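Local structure of brefeldin A esterase (Bacillus subtilis, 1JKM) at residues B[157-161]-B[262-266]; B[204-208]-B[272-276]; B[212-217]-B[286-290]. The protein hydrolyses brefeldin A as a serine esterase of the alpha/beta hydrolase family, and is a bacterial homologue of mammalian hormone-sensitive lipase. All blocks are in the same frame, centred on the assembly; numbering follows the deposited sequence.

In the fold
Followed from the N terminus, the chain gives the first segments of all three contacts before any second one: 157-161, 204-208 and 212-217, then 262-266, 272-276 and 286-290 in the same order. Every pair of contacts therefore crosses. Contact 1 closes a loop from the approach to helix 163-177 to the end of helix 253-263. Contact 2 joins the last turn of helix 194-208 to the loop after helix 253-263, and contact 3 brings together the entries to the neighbouring strands 217-221 and 291-296. Phe161 packs on Ile274 between contacts 1 and 2, while Lys207 packs on Leu212 and Leu288 between contacts 2 and 3, its NZ probably also hydrogen-bonding to Arg286 O.

Contact 1. Residues B[157-161]-B[262-266]; sequences GHHPF and AYDPT
Pro160 and Tyr263 bring their CA atoms to 4.7 Å, where the loop leading into helix 163-177 passes the C-terminal end of helix 253-263 in this alpha/beta hydrolase fold. One nearly straight backbone hydrogen bond joins the segments: Phe161 N donates to Tyr263 O over 3.0 Å, at 175° about the hydrogen. Asp264 then leaves the helical path. Phe161 and Tyr263 form an offset edge-to-face pair, the edge of Phe161 turned toward the face of Tyr263, with ring centroids 5.7 Å apart and planes at 64°. Phe161 CB sits over one face of the tyrosine ring, 4.1 Å from its centroid, in a CH-pi contact; CG, anti to the backbone N (chi1 175°), sends the Phe161 ring on so that its edge comes to the tyrosine at CD1. Pro160 CB packs on Pro265 CD at 3.7 Å, just beyond the helix end, and also lies near Tyr263 O. The His158 ring reaches the same Pro265, with NE2 3.6 Å from CG, while its ND1 is hydrogen-bonded to Ala152 O; Pro160 CD lies over one face of the His158 ring, toward its rim. Leu52 of helix 48-68 backs both His158 and Ala262. Phe161 CD1 lies 3.5 Å from Tyr263 OH, which meets the phenylalanine ring at its edge.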
ATOM      1  N   GLY B 157     -38.819  -4.533  -5.195  1.00 47.32           N
ATOM      2  CA  GLY B 157     -39.485  -3.904  -4.042  1.00 45.72           C
ATOM      3  C   GLY B 157     -38.630  -2.874  -3.316  1.00 45.11           C
ATOM      4  O   GLY B 157     -37.478  -3.193  -2.999  1.00 44.31           O
ATOM      5  N   HIS B 158     -39.185  -1.683  -3.104  1.00 41.04           N
ATOM      6  CA  HIS B 158     -38.525  -0.619  -2.335  1.00 41.79           C
ATOM      7  C   HIS B 158     -38.791  -0.855  -0.857  1.00 41.14           C
ATOM      8  O   HIS B 158     -39.931  -1.217  -0.521  1.00 41.45           O
ATOM      9  CB  HIS B 158     -39.041   0.746  -2.722  1.00 37.69           C
ATOM     10  CG  HIS B 158     -38.450   2.043  -2.330  1.00 47.22           C
ATOM     11  ND1 HIS B 158     -37.213   2.258  -1.741  1.00 50.72           N
ATOM     12  CD2 HIS B 158     -38.987   3.292  -2.478  1.00 44.22           C
ATOM     13  CE1 HIS B 158     -37.019   3.549  -1.545  1.00 44.54           C
ATOM     14  NE2 HIS B 158     -38.088   4.206  -1.989  1.00 49.09           N
ATOM     15  N   HIS B 159     -37.774  -0.786   0.008  1.00 37.67           N
ATOM     16  CA  HIS B 159     -37.984  -1.020   1.432  1.00 38.78           C
ATOM     17  C   HIS B 159     -37.252   0.025   2.276  1.00 36.81           C
ATOM     18  O   HIS B 159     -36.243  -0.281   2.908  1.00 38.89           O
ATOM     19  CB  HIS B 159     -37.577  -2.401   1.946  1.00 35.61           C
ATOM     20  CG  HIS B 159     -38.127  -3.559   1.184  1.00 40.92           C
ATOM     21  ND1 HIS B 159     -37.389  -4.169   0.179  1.00 41.17           N
ATOM     22  CD2 HIS B 159     -39.317  -4.198   1.229  1.00 33.28           C
ATOM     23  CE1 HIS B 159     -38.110  -5.149  -0.337  1.00 41.83           C
ATOM     24  NE2 HIS B 159     -39.273  -5.187   0.283  1.00 45.25           N
ATOM     25  N   PRO B 160     -37.737   1.250   2.250  1.00 34.13           N
ATOM     26  CA  PRO B 160     -37.115   2.348   2.968  1.00 29.63           C
ATOM     27  C   PRO B 160     -37.232   2.195   4.485  1.00 29.39           C
ATOM     28  O   PRO B 160     -37.774   1.263   5.064  1.00 28.34           O
ATOM     29  CB  PRO B 160     -37.873   3.554   2.410  1.00 32.65           C
ATOM     30  CG  PRO B 160     -39.265   3.013   2.231  1.00 32.99           C
ATOM     31  CD  PRO B 160     -39.002   1.677   1.582  1.00 34.38           C
ATOM     32  N   PHE B 161     -36.564   3.095   5.198  1.00 28.76           N
ATOM     33  CA  PHE B 161     -36.513   3.069   6.664  1.00 28.86           C
ATOM     34  C   PHE B 161     -37.965   3.049   7.170  1.00 30.52           C
ATOM     35  O   PHE B 161     -38.704   3.869   6.630  1.00 31.39           O
ATOM     36  CB  PHE B 161     -35.866   4.394   7.055  1.00 27.12           C
ATOM     37  CG  PHE B 161     -35.833   4.593   8.544  1.00 37.46           C
ATOM     38  CD1 PHE B 161     -34.796   4.040   9.286  1.00 33.23           C
ATOM     39  CD2 PHE B 161     -36.845   5.299   9.188  1.00 36.40           C
ATOM     40  CE1 PHE B 161     -34.752   4.215  10.656  1.00 36.26           C
ATOM     41  CE2 PHE B 161     -36.787   5.461  10.564  1.00 38.48           C
ATOM     42  CZ  PHE B 161     -35.751   4.926  11.296  1.00 39.91           C
ATOM     43  N   ALA B 262     -32.928   6.911  -1.444  1.00 31.72           N
ATOM     44  CA  ALA B 262     -33.605   5.622  -1.411  1.00 28.43           C
ATOM     45  C   ALA B 262     -33.945   5.191   0.009  1.00 31.14           C
ATOM     46  O   ALA B 262     -34.959   4.521   0.232  1.00 31.10           O
ATOM     47  CB  ALA B 262     -32.736   4.570  -2.100  1.00 29.40           C
ATOM     48  N   TYR B 263     -33.120   5.523   1.011  1.00 28.15           N
ATOM     49  CA  TYR B 263     -33.365   5.048   2.367  1.00 29.30           C
ATOM     50  C   TYR B 263     -34.491   5.892   3.015  1.00 30.74           C
ATOM     51  O   TYR B 263     -35.220   5.353   3.826  1.00 31.93           O
ATOM     52  CB  TYR B 263     -32.137   5.211   3.264  1.00 26.77           C
ATOM     53  CG  TYR B 263     -32.127   4.404   4.544  1.00 22.03           C
ATOM     54  CD1 TYR B 263     -32.251   3.054   4.588  1.00 19.98           C
ATOM     55  CD2 TYR B 263     -31.884   5.095   5.735  1.00 25.20           C
ATOM     56  CE1 TYR B 263     -32.221   2.283   5.745  1.00 20.34           C
ATOM     57  CE2 TYR B 263     -31.850   4.363   6.909  1.00 23.17           C
ATOM     58  CZ  TYR B 263     -32.000   3.014   6.916  1.00 20.01           C
ATOM     59  OH  TYR B 263     -31.952   2.341   8.103  1.00 24.46           O
ATOM     60  N   ASP B 264     -34.534   7.170   2.693  1.00 32.76           N
ATOM     61  CA  ASP B 264     -35.505   8.084   3.341  1.00 36.13           C
ATOM     62  C   ASP B 264     -36.106   9.012   2.296  1.00 32.44           C
ATOM     63  O   ASP B 264     -35.621  10.118   2.077  1.00 33.21           O
ATOM     64  CB  ASP B 264     -34.795   8.875   4.431  1.00 38.04           C
ATOM     65  CG  ASP B 264     -35.665   9.861   5.205  1.00 43.95           C
ATOM     66  OD1 ASP B 264     -36.891   9.692   5.296  1.00 41.09           O
ATOM     67  OD2 ASP B 264     -35.136  10.849   5.759  1.00 43.41           O
ATOM     68  N   PRO B 265     -37.030   8.502   1.474  1.00 33.65           N
ATOM     69  CA  PRO B 265     -37.409   9.159   0.230  1.00 36.80           C
ATOM     70  C   PRO B 265     -38.088  10.507   0.447  1.00 40.05           C
ATOM     71  O   PRO B 265     -37.843  11.464  -0.293  1.00 40.62           O
ATOM     72  CB  PRO B 265     -38.291   8.167  -0.487  1.00 36.37           C
ATOM     73  CG  PRO B 265     -38.428   6.965   0.361  1.00 37.19           C
ATOM     74  CD  PRO B 265     -37.528   7.112   1.540  1.00 34.76           C
ATOM     75  N   THR B 266     -38.781  10.677   1.587  1.00 43.42           N
ATOM     76  CA  THR B 266     -39.380  11.971   1.908  1.00 44.91           C
ATOM     77  C   THR B 266     -38.372  12.927   2.524  1.00 46.35           C
ATOM     78  O   THR B 266     -38.612  14.134   2.457  1.00 45.73           O
ATOM     79  CB  THR B 266     -40.508  11.857   2.950  1.00 44.88           C
ATOM     80  OG1 THR B 266     -39.878  11.977   4.236  1.00 54.32           O
ATOM     81  CG2 THR B 266     -41.191  10.509   2.878  1.00 46.73           C
TER

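Contact 2. Residues B[204-208]-B[272-276]; sequences LLAKR and DPIAW
Ile274 lies over one face of the Arg208 guanidinium where the last turn of helix 194-208 packs against the loop between helices 253-263 and 282-285. In the alpha/beta hydrolase fold this helix follows strand 184-192 at the nucleophile elbow, and the contact lies at its other end. Arg208 begins with CB directed toward the loop and CG anti to the carbonyl carbon (chi1 -74°); from CG to NE the chain is extended, which carries the guanidinium out over Ile274, the two side chains coming from opposite directions. CD only grazes Ile274 CD1, and NE is nearer, at 3.9 Å from the same CD1. Beyond it, CZ has that methyl above the centre of the guanidinium plane. NH1 lies 3.6 Å from Ile274 CG1, so the flat group rests on two carbons of the isoleucine. NH2 reaches further, to 3.8 Å from Pro273 CG, and pairs with Glu284 in a salt bridge from helix 282-285. The salt bridge, the water on NH1 and the isoleucine beneath would probably limit turning of the group. Ile274 has a second front on the helix: its CD1 lies 3.7 Å from Leu204 CB, and its CG2 branch reaches Leu205 CG at 4.1 Å, the two side chains crossing at about a right angle. Leu204 CD1 packs at 3.7 Å on the carbonyl oxygen of Pro273. The loop contains an Asx turn, in which Ile274 N donates to Asp272 OD1 from above the carboxylate plane; Asp272 O accepts from Trp276 N. A water in the plane of the guanidinium links the two charged groups, accepting from Arg208 NH1 at 2.7 Å and donating to Asp272 OD1 at 2.9 Å.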
ATOM      1  N   LEU B 204     -29.560   1.350  19.341  1.00 25.43           N
ATOM      2  CA  LEU B 204     -30.338   2.467  19.851  1.00 29.13           C
ATOM      3  C   LEU B 204     -31.816   2.068  19.965  1.00 31.09           C
ATOM      4  O   LEU B 204     -32.461   2.397  20.957  1.00 31.76           O
ATOM      5  CB  LEU B 204     -30.213   3.673  18.935  1.00 25.73           C
ATOM      6  CG  LEU B 204     -28.815   4.305  18.869  1.00 33.01           C
ATOM      7  CD1 LEU B 204     -28.787   5.418  17.836  1.00 28.96           C
ATOM      8  CD2 LEU B 204     -28.353   4.800  20.237  1.00 30.14           C
ATOM      9  N   LEU B 205     -32.291   1.299  18.998  1.00 28.18           N
ATOM     10  CA  LEU B 205     -33.640   0.784  18.974  1.00 33.68           C
ATOM     11  C   LEU B 205     -33.874  -0.250  20.056  1.00 34.05           C
ATOM     12  O   LEU B 205     -34.871  -0.151  20.793  1.00 35.46           O
ATOM     13  CB  LEU B 205     -33.990   0.171  17.626  1.00 40.20           C
ATOM     14  CG  LEU B 205     -35.231   0.598  16.850  1.00 44.11           C
ATOM     15  CD1 LEU B 205     -35.893  -0.639  16.250  1.00 45.64           C
ATOM     16  CD2 LEU B 205     -36.246   1.408  17.634  1.00 37.99           C
ATOM     17  N   ALA B 206     -32.955  -1.182  20.275  1.00 30.45           N
ATOM     18  CA  ALA B 206     -33.044  -2.091  21.392  1.00 30.38           C
ATOM     19  C   ALA B 206     -33.137  -1.311  22.709  1.00 32.65           C
ATOM     20  O   ALA B 206     -33.991  -1.689  23.522  1.00 34.94           O
ATOM     21  CB  ALA B 206     -31.897  -3.091  21.437  1.00 29.91           C
ATOM     22  N   LYS B 207     -32.355  -0.251  22.899  1.00 30.10           N
ATOM     23  CA  LYS B 207     -32.469   0.549  24.099  1.00 31.85           C
ATOM     24  C   LYS B 207     -33.858   1.196  24.275  1.00 35.04           C
ATOM     25  O   LYS B 207     -34.360   1.292  25.393  1.00 32.38           O
ATOM     26  CB  LYS B 207     -31.427   1.660  24.154  1.00 29.12           C
ATOM     27  CG  LYS B 207     -31.461   2.440  25.462  1.00 33.10           C
ATOM     28  CD  LYS B 207     -30.229   3.309  25.649  1.00 42.32           C
ATOM     29  CE  LYS B 207     -30.583   4.778  25.521  1.00 42.80           C
ATOM     30  NZ  LYS B 207     -30.066   5.589  26.647  1.00 39.14           N
ATOM     31  N   ARG B 208     -34.419   1.724  23.197  1.00 33.47           N
ATOM     32  CA  ARG B 208     -35.742   2.317  23.244  1.00 38.03           C
ATOM     33  C   ARG B 208     -36.815   1.300  23.606  1.00 38.89           C
ATOM     34  O   ARG B 208     -37.690   1.618  24.418  1.00 42.95           O
ATOM     35  CB  ARG B 208     -36.079   2.942  21.895  1.00 34.78           C
ATOM     36  CG  ARG B 208     -35.283   4.222  21.723  1.00 34.88           C
ATOM     37  CD  ARG B 208     -35.799   4.914  20.457  1.00 36.37           C
ATOM     38  NE  ARG B 208     -35.043   6.161  20.315  1.00 38.73           N
ATOM     39  CZ  ARG B 208     -35.346   7.001  19.341  1.00 38.20           C
ATOM     40  NH1 ARG B 208     -36.341   6.658  18.528  1.00 39.93           N
ATOM     41  NH2 ARG B 208     -34.624   8.098  19.258  1.00 36.14           N
ATOM     42  N   ASP B 272     -33.280  12.097  12.390  1.00 30.33           N
ATOM     43  CA  ASP B 272     -33.616  10.970  13.238  1.00 31.12           C
ATOM     44  C   ASP B 272     -32.411  10.061  13.473  1.00 33.95           C
ATOM     45  O   ASP B 272     -32.033   9.292  12.586  1.00 34.83           O
ATOM     46  CB  ASP B 272     -34.729  10.185  12.542  1.00 27.83           C
ATOM     47  CG  ASP B 272     -35.259   8.985  13.252  1.00 33.08           C
ATOM     48  OD1 ASP B 272     -34.680   8.536  14.261  1.00 35.97           O
ATOM     49  OD2 ASP B 272     -36.299   8.404  12.832  1.00 42.98           O
ATOM     50  N   PRO B 273     -32.020   9.891  14.727  1.00 35.45           N
ATOM     51  CA  PRO B 273     -30.874   9.080  15.116  1.00 34.90           C
ATOM     52  C   PRO B 273     -31.013   7.608  14.821  1.00 33.82           C
ATOM     53  O   PRO B 273     -29.975   6.943  14.697  1.00 32.27           O
ATOM     54  CB  PRO B 273     -30.763   9.266  16.640  1.00 38.08           C
ATOM     55  CG  PRO B 273     -32.097   9.822  17.023  1.00 38.75           C
ATOM     56  CD  PRO B 273     -32.382  10.777  15.873  1.00 36.24           C
ATOM     57  N   ILE B 274     -32.235   7.053  14.713  1.00 30.69           N
ATOM     58  CA  ILE B 274     -32.329   5.652  14.287  1.00 27.14           C
ATOM     59  C   ILE B 274     -31.986   5.477  12.820  1.00 24.29           C
ATOM     60  O   ILE B 274     -31.628   4.361  12.387  1.00 28.91           O
ATOM     61  CB  ILE B 274     -33.718   5.070  14.617  1.00 32.00           C
ATOM     62  CG1 ILE B 274     -34.062   5.431  16.069  1.00 36.45           C
ATOM     63  CG2 ILE B 274     -33.790   3.573  14.369  1.00 29.96           C
ATOM     64  CD1 ILE B 274     -33.298   4.694  17.132  1.00 32.32           C
ATOM     65  N   ALA B 275     -32.240   6.467  11.997  1.00 24.29           N
ATOM     66  CA  ALA B 275     -31.856   6.449  10.601  1.00 29.19           C
ATOM     67  C   ALA B 275     -30.385   6.848  10.461  1.00 28.56           C
ATOM     68  O   ALA B 275     -29.649   6.277   9.649  1.00 26.92           O
ATOM     69  CB  ALA B 275     -32.660   7.453   9.762  1.00 28.11           C
ATOM     70  N   TRP B 276     -30.021   7.942  11.141  1.00 24.41           N
ATOM     71  CA  TRP B 276     -28.733   8.590  10.961  1.00 25.89           C
ATOM     72  C   TRP B 276     -28.161   8.896  12.354  1.00 27.84           C
ATOM     73  O   TRP B 276     -28.256   9.979  12.923  1.00 28.72           O
ATOM     74  CB  TRP B 276     -28.772   9.887  10.118  1.00 25.06           C
ATOM     75  CG  TRP B 276     -29.357   9.648   8.756  1.00 31.39           C
ATOM     76  CD1 TRP B 276     -30.607  10.057   8.340  1.00 30.05           C
ATOM     77  CD2 TRP B 276     -28.776   8.933   7.658  1.00 31.61           C
ATOM     78  NE1 TRP B 276     -30.832   9.641   7.046  1.00 33.96           N
ATOM     79  CE2 TRP B 276     -29.715   8.948   6.601  1.00 34.00           C
ATOM     80  CE3 TRP B 276     -27.547   8.275   7.464  1.00 26.60           C
ATOM     81  CZ2 TRP B 276     -29.475   8.343   5.380  1.00 31.50           C
ATOM     82  CZ3 TRP B 276     -27.308   7.677   6.231  1.00 26.45           C
ATOM     83  CH2 TRP B 276     -28.263   7.708   5.201  1.00 31.97           C
TER
HETATM   84  O   HOH W   1     -36.243   8.590  16.660  1.00 55.22           O

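Contact 3. Residues B[212-217]-B[286-290]; sequences LDAIDG and RGLPP
Leu212 and Pro289 supply the largest areas to this contact between the loops that feed two adjacent parallel strands of the alpha/beta hydrolase sheet. Among the apolar contacts, the two methyls of Leu212 part, CD2 to Pro289 and CD1 to Gly287 and Leu288. CD2 lies 3.9 Å from Pro289 CD, the two side chains crossing at a slant, and Leu212 CD1, extended away from CA (chi2 -158°), comes 4.3 Å from Leu288 CD2. Ile215 adds a looser touch, with CG2 4.2 Å from Pro289 CG. A second group consists of backbone carbonyls set against carbon atoms. Leu212 CD1 lies on the oxygen of Gly287, whose positive phi (82°) favours a glycine. The ring of Pro289 receives two oxygens in turn: Ile215 O is 3.6 Å from CG, and Asp216 O is 3.5 Å from CB. Asp216 O also lies 3.4 Å from Pro290 CD, so this one oxygen touches two consecutive proline rings. The third kind is a bent CA-H...O contact, Gly217 CA to Pro290 O at 3.3 Å, where the segments run into strands 217-221 and 291-296; no conventional hydrogen bond crosses between them. The Asp216 carboxylate has its partners outside the two segments: salt bridges with Arg361 through OD1 and Arg179 through OD2, the latter atom also accepting from Val187 N. Among the surrounding elements, Leu212 and Ile215 rest on helix 194-208 through Thr203, and Ile215 also touches Val172 of helix 163-177. Backbone pairing of Gly217 with Val189 ties strand 217-221 to strand 184-192, while that of Pro290 with Val218 begins the pairing of 217-221 with 291-296.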
ATOM      1  N   LEU B 212     -31.921  -3.600  25.693  1.00 33.38           N
ATOM      2  CA  LEU B 212     -30.483  -3.335  25.645  1.00 32.73           C
ATOM      3  C   LEU B 212     -29.658  -4.484  26.207  1.00 37.56           C
ATOM      4  O   LEU B 212     -28.541  -4.764  25.715  1.00 36.88           O
ATOM      5  CB  LEU B 212     -30.124  -2.044  26.351  1.00 27.09           C
ATOM      6  CG  LEU B 212     -29.219  -1.018  25.671  1.00 38.66           C
ATOM      7  CD1 LEU B 212     -28.541  -0.097  26.658  1.00 31.89           C
ATOM      8  CD2 LEU B 212     -28.220  -1.655  24.723  1.00 30.44           C
ATOM      9  N   ASP B 213     -30.185  -5.293  27.127  1.00 31.83           N
ATOM     10  CA  ASP B 213     -29.478  -6.470  27.610  1.00 30.20           C
ATOM     11  C   ASP B 213     -29.176  -7.540  26.587  1.00 30.79           C
ATOM     12  O   ASP B 213     -28.478  -8.530  26.859  1.00 31.65           O
ATOM     13  CB  ASP B 213     -30.305  -7.091  28.762  1.00 42.47           C
ATOM     14  CG  ASP B 213     -31.655  -7.535  28.212  1.00 47.98           C
ATOM     15  OD1 ASP B 213     -32.496  -6.633  27.993  1.00 54.23           O
ATOM     16  OD2 ASP B 213     -31.840  -8.747  27.995  1.00 54.23           O
ATOM     17  N   ALA B 214     -29.751  -7.501  25.385  1.00 27.56           N
ATOM     18  CA  ALA B 214     -29.510  -8.458  24.338  1.00 27.10           C
ATOM     19  C   ALA B 214     -28.084  -8.227  23.756  1.00 29.31           C
ATOM     20  O   ALA B 214     -27.603  -9.167  23.143  1.00 31.90           O
ATOM     21  CB  ALA B 214     -30.534  -8.299  23.214  1.00 24.56           C
ATOM     22  N   ILE B 215     -27.502  -7.046  23.919  1.00 27.30           N
ATOM     23  CA  ILE B 215     -26.272  -6.683  23.198  1.00 26.95           C
ATOM     24  C   ILE B 215     -25.152  -6.414  24.205  1.00 23.32           C
ATOM     25  O   ILE B 215     -25.179  -5.468  24.980  1.00 25.06           O
ATOM     26  CB  ILE B 215     -26.511  -5.415  22.337  1.00 31.02           C
ATOM     27  CG1 ILE B 215     -27.514  -5.756  21.219  1.00 33.42           C
ATOM     28  CG2 ILE B 215     -25.228  -4.849  21.733  1.00 22.93           C
ATOM     29  CD1 ILE B 215     -28.249  -4.593  20.624  1.00 28.26           C
ATOM     30  N   ASP B 216     -24.090  -7.205  24.142  1.00 24.03           N
ATOM     31  CA  ASP B 216     -22.917  -7.100  24.997  1.00 22.74           C
ATOM     32  C   ASP B 216     -21.854  -6.122  24.468  1.00 21.21           C
ATOM     33  O   ASP B 216     -21.257  -5.423  25.302  1.00 22.44           O
ATOM     34  CB  ASP B 216     -22.269  -8.482  25.157  1.00 25.50           C
ATOM     35  CG  ASP B 216     -23.217  -9.468  25.838  1.00 31.77           C
ATOM     36  OD1 ASP B 216     -23.739  -9.107  26.915  1.00 30.36           O
ATOM     37  OD2 ASP B 216     -23.425 -10.570  25.308  1.00 28.34           O
ATOM     38  N   GLY B 217     -21.989  -5.614  23.253  1.00 22.82           N
ATOM     39  CA  GLY B 217     -20.976  -4.668  22.738  1.00 20.76           C
ATOM     40  C   GLY B 217     -21.183  -4.452  21.244  1.00 21.43           C
ATOM     41  O   GLY B 217     -21.986  -5.193  20.623  1.00 22.77           O
ATOM     42  N   ARG B 286     -26.063   7.721  26.490  1.00 31.32           N
ATOM     43  CA  ARG B 286     -25.843   7.290  27.867  1.00 29.51           C
ATOM     44  C   ARG B 286     -26.290   5.888  28.141  1.00 27.37           C
ATOM     45  O   ARG B 286     -27.364   5.452  27.721  1.00 30.82           O
ATOM     46  CB  ARG B 286     -26.555   8.353  28.748  1.00 35.88           C
ATOM     47  CG  ARG B 286     -25.703   8.903  29.871  1.00 48.77           C
ATOM     48  CD  ARG B 286     -25.944  10.370  30.176  1.00 56.37           C
ATOM     49  NE  ARG B 286     -24.816  11.205  29.781  1.00 64.62           N
ATOM     50  CZ  ARG B 286     -24.799  12.491  29.466  1.00 69.59           C
ATOM     51  NH1 ARG B 286     -25.913  13.220  29.484  1.00 72.29           N
ATOM     52  NH2 ARG B 286     -23.654  13.086  29.120  1.00 69.66           N
ATOM     53  N   GLY B 287     -25.484   5.075  28.849  1.00 24.49           N
ATOM     54  CA  GLY B 287     -25.820   3.712  29.217  1.00 22.73           C
ATOM     55  C   GLY B 287     -25.614   2.611  28.185  1.00 24.06           C
ATOM     56  O   GLY B 287     -25.830   1.429  28.436  1.00 24.71           O
ATOM     57  N   LEU B 288     -25.144   2.949  26.979  1.00 26.83           N
ATOM     58  CA  LEU B 288     -24.796   1.897  25.999  1.00 24.37           C
ATOM     59  C   LEU B 288     -23.658   1.012  26.484  1.00 22.88           C
ATOM     60  O   LEU B 288     -22.805   1.422  27.274  1.00 26.92           O
ATOM     61  CB  LEU B 288     -24.445   2.640  24.705  1.00 29.62           C
ATOM     62  CG  LEU B 288     -25.578   3.387  24.013  1.00 35.07           C
ATOM     63  CD1 LEU B 288     -25.134   4.011  22.698  1.00 37.65           C
ATOM     64  CD2 LEU B 288     -26.785   2.465  23.747  1.00 35.25           C
ATOM     65  N   PRO B 289     -23.560  -0.205  25.979  1.00 23.27           N
ATOM     66  CA  PRO B 289     -22.464  -1.112  26.234  1.00 22.48           C
ATOM     67  C   PRO B 289     -21.221  -0.678  25.403  1.00 21.12           C
ATOM     68  O   PRO B 289     -21.253   0.299  24.670  1.00 19.40           O
ATOM     69  CB  PRO B 289     -22.978  -2.459  25.781  1.00 22.32           C
ATOM     70  CG  PRO B 289     -23.907  -2.115  24.651  1.00 26.05           C
ATOM     71  CD  PRO B 289     -24.422  -0.745  24.903  1.00 23.69           C
ATOM     72  N   PRO B 290     -20.138  -1.323  25.712  1.00 20.59           N
ATOM     73  CA  PRO B 290     -18.812  -0.875  25.164  1.00 22.00           C
ATOM     74  C   PRO B 290     -18.840  -0.864  23.654  1.00 19.89           C
ATOM     75  O   PRO B 290     -19.408  -1.780  23.072  1.00 19.65           O
ATOM     76  CB  PRO B 290     -17.837  -1.887  25.710  1.00 21.71           C
ATOM     77  CG  PRO B 290     -18.514  -2.245  27.037  1.00 23.21           C
ATOM     78  CD  PRO B 290     -19.947  -2.513  26.563  1.00 20.47           C
TER